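Local coordinates for 433aa long hypothetical phosphoribosylglycinamide formyl transferase (Pyrococcus horikoshii, PDB 2DWC), which is a putative PurT-like member of the ATP-grasp superfamily and binds adenosine-5'-diphosphate between the lobes of its ATP-grasp fold, at residues Met68-Leu74 with Ala92-Ala97; Thr228-Pro232 with Glu256-Tyr260; Val368-Val373 with Lys403-Val407. All blocks are in the same frame, centred on the assembly; numbering follows the deposited sequence.

Contact 1: residues Met68-Leu74 with Ala92-Ala97; sequences MMDKDFL and AINLDA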
loop_
_atom_site.group_PDB
_atom_site.type_symbol
_atom_site.label_atom_id
_atom_site.label_comp_id
_atom_site.label_asym_id
_atom_site.label_seq_id
_atom_site.Cartn_x
_atom_site.Cartn_y
_atom_site.Cartn_z
ATOM N N MET B 68 21.872 12.829 12.003
ATOM C CA MET B 68 20.779 12.782 12.957
ATOM C C MET B 68 21.286 12.643 14.408
ATOM O O MET B 68 20.493 12.650 15.350
ATOM C CB MET B 68 19.728 11.737 12.475
ATOM C CG MET B 68 18.913 12.139 11.058
ATOM S SD MET B 68 17.639 10.909 11.057
ATOM C CE MET B 68 18.571 9.392 10.885
ATOM N N MET B 69 22.624 12.608 14.589
ATOM C CA MET B 69 23.188 12.639 15.925
ATOM C C MET B 69 23.495 14.105 16.292
ATOM O O MET B 69 23.940 14.419 17.418
ATOM C CB MET B 69 24.466 11.774 16.012
ATOM C CG MET B 69 24.179 10.287 15.884
ATOM S SD MET B 69 23.067 9.738 17.219
ATOM C CE MET B 69 24.030 10.151 18.670
ATOM N N ASP B 70 23.227 15.035 15.365
ATOM C CA ASP B 70 23.476 16.465 15.612
ATOM C C ASP B 70 22.192 17.140 16.062
ATOM O O ASP B 70 21.249 17.327 15.262
ATOM C CB ASP B 70 24.005 17.125 14.325
ATOM C CG ASP B 70 24.155 18.663 14.453
ATOM O OD1 ASP B 70 24.605 19.299 13.480
ATOM O OD2 ASP B 70 23.830 19.236 15.499
ATOM N N LYS B 71 22.129 17.485 17.353
ATOM C CA LYS B 71 20.919 18.110 17.900
ATOM C C LYS B 71 20.476 19.388 17.184
ATOM O O LYS B 71 19.286 19.648 17.043
ATOM C CB LYS B 71 21.140 18.425 19.383
ATOM C CG LYS B 71 20.033 19.188 19.987
ATOM C CD LYS B 71 20.189 19.176 21.531
ATOM C CE LYS B 71 21.327 20.086 21.974
ATOM N NZ LYS B 71 21.494 20.057 23.502
ATOM N N ASP B 72 21.438 20.222 16.770
ATOM C CA ASP B 72 21.115 21.492 16.100
ATOM C C ASP B 72 20.432 21.248 14.734
ATOM O O ASP B 72 19.541 22.036 14.332
ATOM C CB ASP B 72 22.391 22.283 15.741
ATOM C CG ASP B 72 23.012 23.051 16.886
ATOM O OD1 ASP B 72 22.519 22.992 18.043
ATOM O OD2 ASP B 72 24.042 23.736 16.564
ATOM N N PHE B 73 20.912 20.238 14.013
ATOM C CA PHE B 73 20.324 19.891 12.715
ATOM C C PHE B 73 18.857 19.502 12.927
ATOM O O PHE B 73 17.951 20.021 12.259
ATOM C CB PHE B 73 21.099 18.732 12.051
ATOM C CG PHE B 73 20.338 18.067 10.937
ATOM C CD1 PHE B 73 19.878 18.812 9.864
ATOM C CD2 PHE B 73 20.074 16.703 10.977
ATOM C CE1 PHE B 73 19.149 18.193 8.814
ATOM C CE2 PHE B 73 19.359 16.061 9.956
ATOM C CZ PHE B 73 18.883 16.822 8.849
ATOM N N LEU B 74 18.627 18.588 13.862
ATOM C CA LEU B 74 17.268 18.139 14.134
ATOM C C LEU B 74 16.385 19.283 14.608
ATOM O O LEU B 74 15.212 19.381 14.196
ATOM C CB LEU B 74 17.265 16.980 15.163
ATOM C CG LEU B 74 18.035 15.718 14.704
ATOM C CD1 LEU B 74 17.943 14.653 15.817
ATOM C CD2 LEU B 74 17.450 15.161 13.389
ATOM N N ALA B 92 19.890 5.425 16.476
ATOM C CA ALA B 92 20.988 6.395 16.310
ATOM C C ALA B 92 20.528 7.817 15.996
ATOM O O ALA B 92 20.794 8.381 14.932
ATOM C CB ALA B 92 21.952 5.915 15.253
ATOM N N ILE B 93 19.802 8.372 16.945
ATOM C CA ILE B 93 19.306 9.719 16.843
ATOM C C ILE B 93 19.766 10.425 18.116
ATOM O O ILE B 93 19.920 9.803 19.166
ATOM C CB ILE B 93 17.765 9.722 16.737
ATOM C CG1 ILE B 93 17.338 9.220 15.352
ATOM C CG2 ILE B 93 17.219 11.101 16.974
ATOM C CD1 ILE B 93 15.884 8.825 15.310
ATOM N N ASN B 94 20.008 11.721 18.039
ATOM C CA ASN B 94 20.417 12.442 19.238
ATOM C C ASN B 94 19.308 12.347 20.291
ATOM O O ASN B 94 18.195 12.858 20.088
ATOM C CB ASN B 94 20.688 13.910 18.898
ATOM C CG ASN B 94 21.262 14.687 20.079
ATOM O OD1 ASN B 94 20.568 14.941 21.075
ATOM N ND2 ASN B 94 22.538 15.068 19.970
ATOM N N LEU B 95 19.602 11.707 21.436
ATOM C CA LEU B 95 18.555 11.548 22.464
ATOM C C LEU B 95 18.199 12.832 23.207
ATOM O O LEU B 95 17.031 13.065 23.532
ATOM C CB LEU B 95 18.962 10.437 23.454
ATOM C CG LEU B 95 19.346 9.088 22.851
ATOM C CD1 LEU B 95 19.935 8.206 23.986
ATOM C CD2 LEU B 95 18.132 8.411 22.174
ATOM N N ASP B 96 19.179 13.689 23.490
ATOM C CA ASP B 96 18.850 14.961 24.129
ATOM C C ASP B 96 17.857 15.743 23.244
ATOM O O ASP B 96 16.983 16.436 23.731
ATOM C CB ASP B 96 20.104 15.844 24.301
ATOM C CG ASP B 96 20.985 15.402 25.468
ATOM O OD1 ASP B 96 20.579 14.500 26.222
ATOM O OD2 ASP B 96 22.088 15.958 25.620
ATOM N N ALA B 97 18.027 15.664 21.931
ATOM C CA ALA B 97 17.121 16.404 21.062
ATOM C C ALA B 97 15.686 15.950 21.271
ATOM O O ALA B 97 14.773 16.770 21.360
ATOM C CB ALA B 97 17.511 16.210 19.553
#
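N94 is held against the turn M68-K71 by both its backbone N and its side-chain amide. Its N donates to M68 O at 2.9 Å, and I93 CA adds a CA-H...O contact to the same oxygen. The amide then reaches one residue further: N94 ND2 donates to M69 O over 3.0 Å in a nearly straight bond (175° at the hydrogen). The oxygen lies in the plane of the N94 amide, whereas the nitrogen sits well above the plane of the M69 carbonyl, 49° out of it. With CG anti to its own backbone N (chi1 -174°), N94 can turn its OD1 back to accept from A97 N at 2.8 Å, so that bonds at both ends fix the amide's rotation. N94 is thereby the N-cap of helix 95-103, while D70 caps helix 71-81 through two weak bonds from D72 N and F73 N to OD2. Both helices follow parallel strands of the Rossmann-like preATP-grasp domain, and the contact joins the loops that follow the C-terminal ends of strands 62-65 and 85-88. Beside the amide the packing is apolar, and L74, I93 and A97 are all buried: L74 CD1 meets I93 CG2 at 3.8 Å, the two side chains crossing at about a right angle, and also touches A97 CB. M68, also buried, touches V48 and D49 of strand 44-49. The side toward solvent is formed by M69, K71, A92 and D96. Even here M69, bent at chi2 and chi3, lays its sulfur closely on the backbone of A92 and I93, SD lying 3.4 Å from A92 C. K71 sets CG against A97 CB at 3.9 Å and carries its ammonium past D96 to a salt bridge with E100.

Contact 2: residues Thr228-Pro232 with Glu256-Tyr260; sequences TFPKP and EREVY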
loop_
_atom_site.group_PDB
_atom_site.type_symbol
_atom_site.label_atom_id
_atom_site.label_comp_id
_atom_site.label_asym_id
_atom_site.label_seq_id
_atom_site.Cartn_x
_atom_site.Cartn_y
_atom_site.Cartn_z
ATOM N N THR B 228 -3.652 -2.895 22.021
ATOM C CA THR B 228 -4.212 -3.936 21.159
ATOM C C THR B 228 -3.116 -4.846 20.692
ATOM O O THR B 228 -1.991 -4.419 20.402
ATOM C CB THR B 228 -4.982 -3.266 19.984
ATOM O OG1 THR B 228 -6.020 -2.503 20.555
ATOM C CG2 THR B 228 -5.583 -4.290 19.012
ATOM N N PHE B 229 -3.448 -6.140 20.632
ATOM C CA PHE B 229 -2.465 -7.152 20.330
ATOM C C PHE B 229 -2.626 -7.987 19.093
ATOM O O PHE B 229 -3.569 -8.819 19.007
ATOM C CB PHE B 229 -2.382 -8.132 21.515
ATOM C CG PHE B 229 -1.962 -7.471 22.807
ATOM C CD1 PHE B 229 -2.911 -6.861 23.633
ATOM C CD2 PHE B 229 -0.625 -7.398 23.136
ATOM C CE1 PHE B 229 -2.515 -6.180 24.779
ATOM C CE2 PHE B 229 -0.204 -6.716 24.282
ATOM C CZ PHE B 229 -1.156 -6.105 25.105
ATOM N N PRO B 230 -1.725 -7.799 18.106
ATOM C CA PRO B 230 -1.790 -8.609 16.880
ATOM C C PRO B 230 -1.313 -10.027 17.248
ATOM O O PRO B 230 -0.738 -10.256 18.336
ATOM C CB PRO B 230 -0.741 -7.966 15.943
ATOM C CG PRO B 230 -0.693 -6.521 16.408
ATOM C CD PRO B 230 -0.817 -6.642 17.955
ATOM N N LYS B 231 -1.486 -10.981 16.337
ATOM C CA LYS B 231 -0.975 -12.316 16.619
ATOM C C LYS B 231 0.564 -12.248 16.683
ATOM O O LYS B 231 1.200 -11.464 15.965
ATOM C CB LYS B 231 -1.403 -13.281 15.502
ATOM C CG LYS B 231 -2.852 -13.660 15.568
ATOM C CD LYS B 231 -2.968 -14.750 16.664
ATOM C CE LYS B 231 -4.334 -15.354 16.732
ATOM N NZ LYS B 231 -4.287 -16.532 17.673
ATOM N N PRO B 232 1.198 -13.054 17.547
ATOM C CA PRO B 232 2.662 -13.049 17.651
ATOM C C PRO B 232 3.321 -13.342 16.273
ATOM O O PRO B 232 2.788 -14.115 15.463
ATOM C CB PRO B 232 2.951 -14.197 18.657
ATOM C CG PRO B 232 1.731 -14.208 19.515
ATOM C CD PRO B 232 0.584 -13.970 18.530
ATOM N N GLU B 256 0.733 -18.144 23.908
ATOM C CA GLU B 256 0.208 -16.955 23.240
ATOM C C GLU B 256 -0.375 -15.977 24.247
ATOM O O GLU B 256 -0.125 -14.767 24.186
ATOM C CB GLU B 256 -0.856 -17.337 22.204
ATOM C CG GLU B 256 -1.459 -16.153 21.478
ATOM C CD GLU B 256 -2.546 -16.556 20.538
ATOM O OE1 GLU B 256 -2.737 -17.775 20.364
ATOM O OE2 GLU B 256 -3.222 -15.670 19.986
ATOM N N ARG B 257 -1.152 -16.479 25.200
ATOM C CA ARG B 257 -1.714 -15.568 26.187
ATOM C C ARG B 257 -0.630 -14.984 27.105
ATOM O O ARG B 257 -0.765 -13.857 27.607
ATOM C CB ARG B 257 -2.791 -16.269 27.032
ATOM C CG ARG B 257 -3.918 -16.854 26.195
ATOM C CD ARG B 257 -5.160 -17.208 27.024
ATOM N NE ARG B 257 -5.941 -16.006 27.313
ATOM C CZ ARG B 257 -5.954 -15.362 28.480
ATOM N NH1 ARG B 257 -5.232 -15.797 29.513
ATOM N NH2 ARG B 257 -6.668 -14.254 28.603
ATOM N N GLU B 258 0.412 -15.749 27.365
ATOM C CA GLU B 258 1.498 -15.258 28.222
ATOM C C GLU B 258 2.262 -14.166 27.442
ATOM O O GLU B 258 2.759 -13.185 28.022
ATOM C CB GLU B 258 2.434 -16.412 28.576
ATOM C CG GLU B 258 3.621 -16.056 29.436
ATOM C CD GLU B 258 3.247 -15.755 30.904
ATOM O OE1 GLU B 258 4.187 -15.626 31.710
ATOM O OE2 GLU B 258 2.041 -15.640 31.236
ATOM N N VAL B 259 2.364 -14.354 26.129
ATOM C CA VAL B 259 3.051 -13.344 25.279
ATOM C C VAL B 259 2.289 -12.030 25.423
ATOM O O VAL B 259 2.888 -10.979 25.652
ATOM C CB VAL B 259 3.077 -13.810 23.789
ATOM C CG1 VAL B 259 3.367 -12.610 22.830
ATOM C CG2 VAL B 259 4.148 -14.874 23.618
ATOM N N TYR B 260 0.962 -12.074 25.326
ATOM C CA TYR B 260 0.162 -10.852 25.475
ATOM C C TYR B 260 0.314 -10.280 26.884
ATOM O O TYR B 260 0.434 -9.081 27.054
ATOM C CB TYR B 260 -1.336 -11.100 25.229
ATOM C CG TYR B 260 -1.673 -11.664 23.852
ATOM C CD1 TYR B 260 -2.781 -12.499 23.659
ATOM C CD2 TYR B 260 -0.869 -11.370 22.741
ATOM C CE1 TYR B 260 -3.073 -13.026 22.405
ATOM C CE2 TYR B 260 -1.147 -11.903 21.472
ATOM C CZ TYR B 260 -2.237 -12.725 21.305
ATOM O OH TYR B 260 -2.461 -13.290 20.066
HETATM O O HOH W 1 -4.077 -11.479 18.461
#
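F229 and Y260 meet at the apolar centre, their side chains sliding past each other in opposite directions. The rings are oblique, with planes at 43° and centroids 5.6 Å apart. F229 CB makes an off-centre CH-pi contact with the Y260 ring, its closest atom there being CD2 at 3.8 Å, while Y260 CB in turn lies over one face of the F229 ring, toward its rim. L336 of the neighbouring strand 334-337 touches both aromatic side chains. Next to them P232 fits between two helix residues: its CG rests against V259 CG1 at 4.0 Å, and its CD comes 3.5 Å from Y260 OH, the proline ring and the tyrosine crossing at about a right angle. Helix 253-270 is thus laid against strand 225-238 in the ATP-grasp domain, packing on the part of the mixed sheet formed by strands 225-238 and 334-337. The phenol reaches out of this apolar layer to the polar edge. A water donates both to Y260 OH and to F229 O, 2.8 Å from the latter, linking ring and strand, while the hydroxyl itself gives a very short hydrogen bond of 2.5 Å to E256 OE2, one helical turn back. With CG anti to the backbone N (chi1 179°) and the chain extended beyond it, E256 carries its carboxylate out to K231, whose chain bends at chi2 to meet it. Approaching from the syn side and 24° out of the carboxylate plane, K231 NZ forms a salt bridge at 2.7 Å with the same OE2, which takes two donors and probably carries much of the carboxylate's negative charge.

Contact 3: residues Val368-Val373 with Lys403-Val407; sequences VPNATV and KAEMV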
loop_
_atom_site.group_PDB
_atom_site.type_symbol
_atom_site.label_atom_id
_atom_site.label_comp_id
_atom_site.label_asym_id
_atom_site.label_seq_id
_atom_site.Cartn_x
_atom_site.Cartn_y
_atom_site.Cartn_z
ATOM N N VAL B 368 5.471 -16.895 -9.260
ATOM C CA VAL B 368 5.040 -17.700 -8.099
ATOM C C VAL B 368 3.734 -17.130 -7.543
ATOM O O VAL B 368 3.645 -15.937 -7.148
ATOM C CB VAL B 368 6.133 -17.695 -7.005
ATOM C CG1 VAL B 368 5.652 -18.474 -5.747
ATOM C CG2 VAL B 368 7.440 -18.281 -7.579
ATOM N N PRO B 369 2.680 -17.946 -7.490
ATOM C CA PRO B 369 1.400 -17.437 -6.971
ATOM C C PRO B 369 1.403 -17.184 -5.468
ATOM O O PRO B 369 2.164 -17.828 -4.707
ATOM C CB PRO B 369 0.385 -18.529 -7.375
ATOM C CG PRO B 369 1.210 -19.759 -7.425
ATOM C CD PRO B 369 2.537 -19.319 -8.037
ATOM N N ASN B 370 0.579 -16.215 -5.066
ATOM C CA ASN B 370 0.413 -15.847 -3.655
ATOM C C ASN B 370 1.701 -15.330 -3.033
ATOM O O ASN B 370 2.015 -15.632 -1.885
ATOM C CB ASN B 370 -0.072 -17.052 -2.831
ATOM C CG ASN B 370 -1.368 -17.655 -3.384
ATOM O OD1 ASN B 370 -2.182 -16.965 -3.979
ATOM N ND2 ASN B 370 -1.567 -18.951 -3.155
ATOM N N ALA B 371 2.481 -14.604 -3.823
ATOM C CA ALA B 371 3.684 -13.982 -3.297
ATOM C C ALA B 371 3.980 -12.769 -4.160
ATOM O O ALA B 371 3.410 -12.590 -5.236
ATOM C CB ALA B 371 4.848 -14.927 -3.383
ATOM N N THR B 372 4.852 -11.908 -3.654
ATOM C CA THR B 372 5.303 -10.782 -4.461
ATOM C C THR B 372 6.570 -10.270 -3.820
ATOM O O THR B 372 7.064 -10.887 -2.881
ATOM C CB THR B 372 4.240 -9.641 -4.609
ATOM O OG1 THR B 372 4.707 -8.730 -5.633
ATOM C CG2 THR B 372 4.032 -8.884 -3.291
ATOM N N VAL B 373 7.152 -9.193 -4.353
ATOM C CA VAL B 373 8.340 -8.658 -3.711
ATOM C C VAL B 373 8.174 -7.150 -3.520
ATOM O O VAL B 373 7.342 -6.506 -4.185
ATOM C CB VAL B 373 9.651 -8.866 -4.564
ATOM C CG1 VAL B 373 9.919 -10.392 -4.792
ATOM C CG2 VAL B 373 9.519 -8.135 -5.872
ATOM N N LYS B 403 7.550 -20.581 0.800
ATOM C CA LYS B 403 7.396 -19.835 -0.436
ATOM C C LYS B 403 8.145 -18.488 -0.472
ATOM O O LYS B 403 8.764 -18.152 -1.506
ATOM C CB LYS B 403 5.935 -19.609 -0.697
ATOM C CG LYS B 403 5.641 -18.918 -1.979
ATOM C CD LYS B 403 4.152 -18.979 -2.233
ATOM C CE LYS B 403 3.751 -20.329 -2.830
ATOM N NZ LYS B 403 2.343 -20.304 -3.309
ATOM N N ALA B 404 8.078 -17.728 0.626
ATOM C CA ALA B 404 8.807 -16.453 0.694
ATOM C C ALA B 404 10.295 -16.734 0.520
ATOM O O ALA B 404 11.003 -16.024 -0.181
ATOM C CB ALA B 404 8.551 -15.733 2.056
ATOM N N GLU B 405 10.789 -17.772 1.187
ATOM C CA GLU B 405 12.198 -18.129 1.023
ATOM C C GLU B 405 12.543 -18.477 -0.422
ATOM O O GLU B 405 13.575 -18.027 -0.963
ATOM C CB GLU B 405 12.552 -19.317 1.919
ATOM C CG GLU B 405 14.003 -19.706 1.852
ATOM C CD GLU B 405 14.286 -20.908 2.739
ATOM O OE1 GLU B 405 13.399 -21.785 2.856
ATOM O OE2 GLU B 405 15.394 -20.977 3.307
ATOM N N MET B 406 11.697 -19.289 -1.074
ATOM C CA MET B 406 11.953 -19.668 -2.444
ATOM C C MET B 406 11.968 -18.455 -3.379
ATOM O O MET B 406 12.835 -18.351 -4.232
ATOM C CB MET B 406 10.907 -20.699 -2.901
ATOM C CG MET B 406 10.928 -20.958 -4.387
ATOM S SD MET B 406 9.707 -22.204 -4.882
ATOM C CE MET B 406 8.116 -21.234 -4.957
ATOM N N VAL B 407 11.001 -17.551 -3.223
ATOM C CA VAL B 407 10.947 -16.333 -4.054
ATOM C C VAL B 407 12.199 -15.466 -3.831
ATOM O O VAL B 407 12.830 -15.000 -4.793
ATOM C CB VAL B 407 9.647 -15.512 -3.744
ATOM C CG1 VAL B 407 9.691 -14.123 -4.464
ATOM C CG2 VAL B 407 8.423 -16.296 -4.246
HETATM O O HOH W 2 0.586 -19.838 -0.999
#
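V368 is the bump on which the helix face closes. Its CG1 enters a hollow bounded by K403, M406 and V407, lying 3.8 Å from K403 CG, and the same methyl is equally near M406 CE and V407 CG2. M406 leaves the helix extended and bends at its last torsion, which brings its CE over both V368 methyls at the more open margin. V407 is the answering bump from the helix. Its two branches divide the work: CG2 fits between V368 and A371, 3.9 Å from A371 CB, while CG1 passes further along the strand to V373 CG1 at 3.8 Å. K403 fills the groove at the other end. Its chain lies alongside V368, running in the opposite direction, then bends at chi3 (-81°) to bring NZ to P369 O at 2.8 Å; the nitrogen stands above the carbonyl plane, 38° out of it. A water accepts from both K403 NZ and N370 ND2, the bond to NZ being 2.9 Å, and so joins the lysine to the turn before the strand. The segment 368-373 also touches the second subunit, P369 packing on P327 and V373 on L41 of that chain. Strand 371-373 and helix 403-407 cross at -43°, their axes 9.0 Å apart at closest approach, and A392 of the neighbouring antiparallel strand 386-393 touches both A371 and K403: a helix packed on an antiparallel part of the sheet within the PurT C-terminal domain, a member of the hybrid-fold clan.

From the N terminus, the contacts follow one another in series, none nested within or crossing another. Contact 1 closes a loop through strand 85-88, joining the starts of two helices in the preATP-grasp domain. Contact 2 comes next, bringing helix 253-270 back onto strand 225-238 after the intervening strand 241-247, inside the ATP-grasp domain. Contact 3 closes the last loop, through strand 386-393, in the PurT C-terminal domain. Contacts 2 and 3 reach the same mixed sheet, although their centres are 27 Å apart and their nearest atoms about 15 Å. Contact 1 lies across the chain's centre from both, its centre 34 Å from that of contact 2.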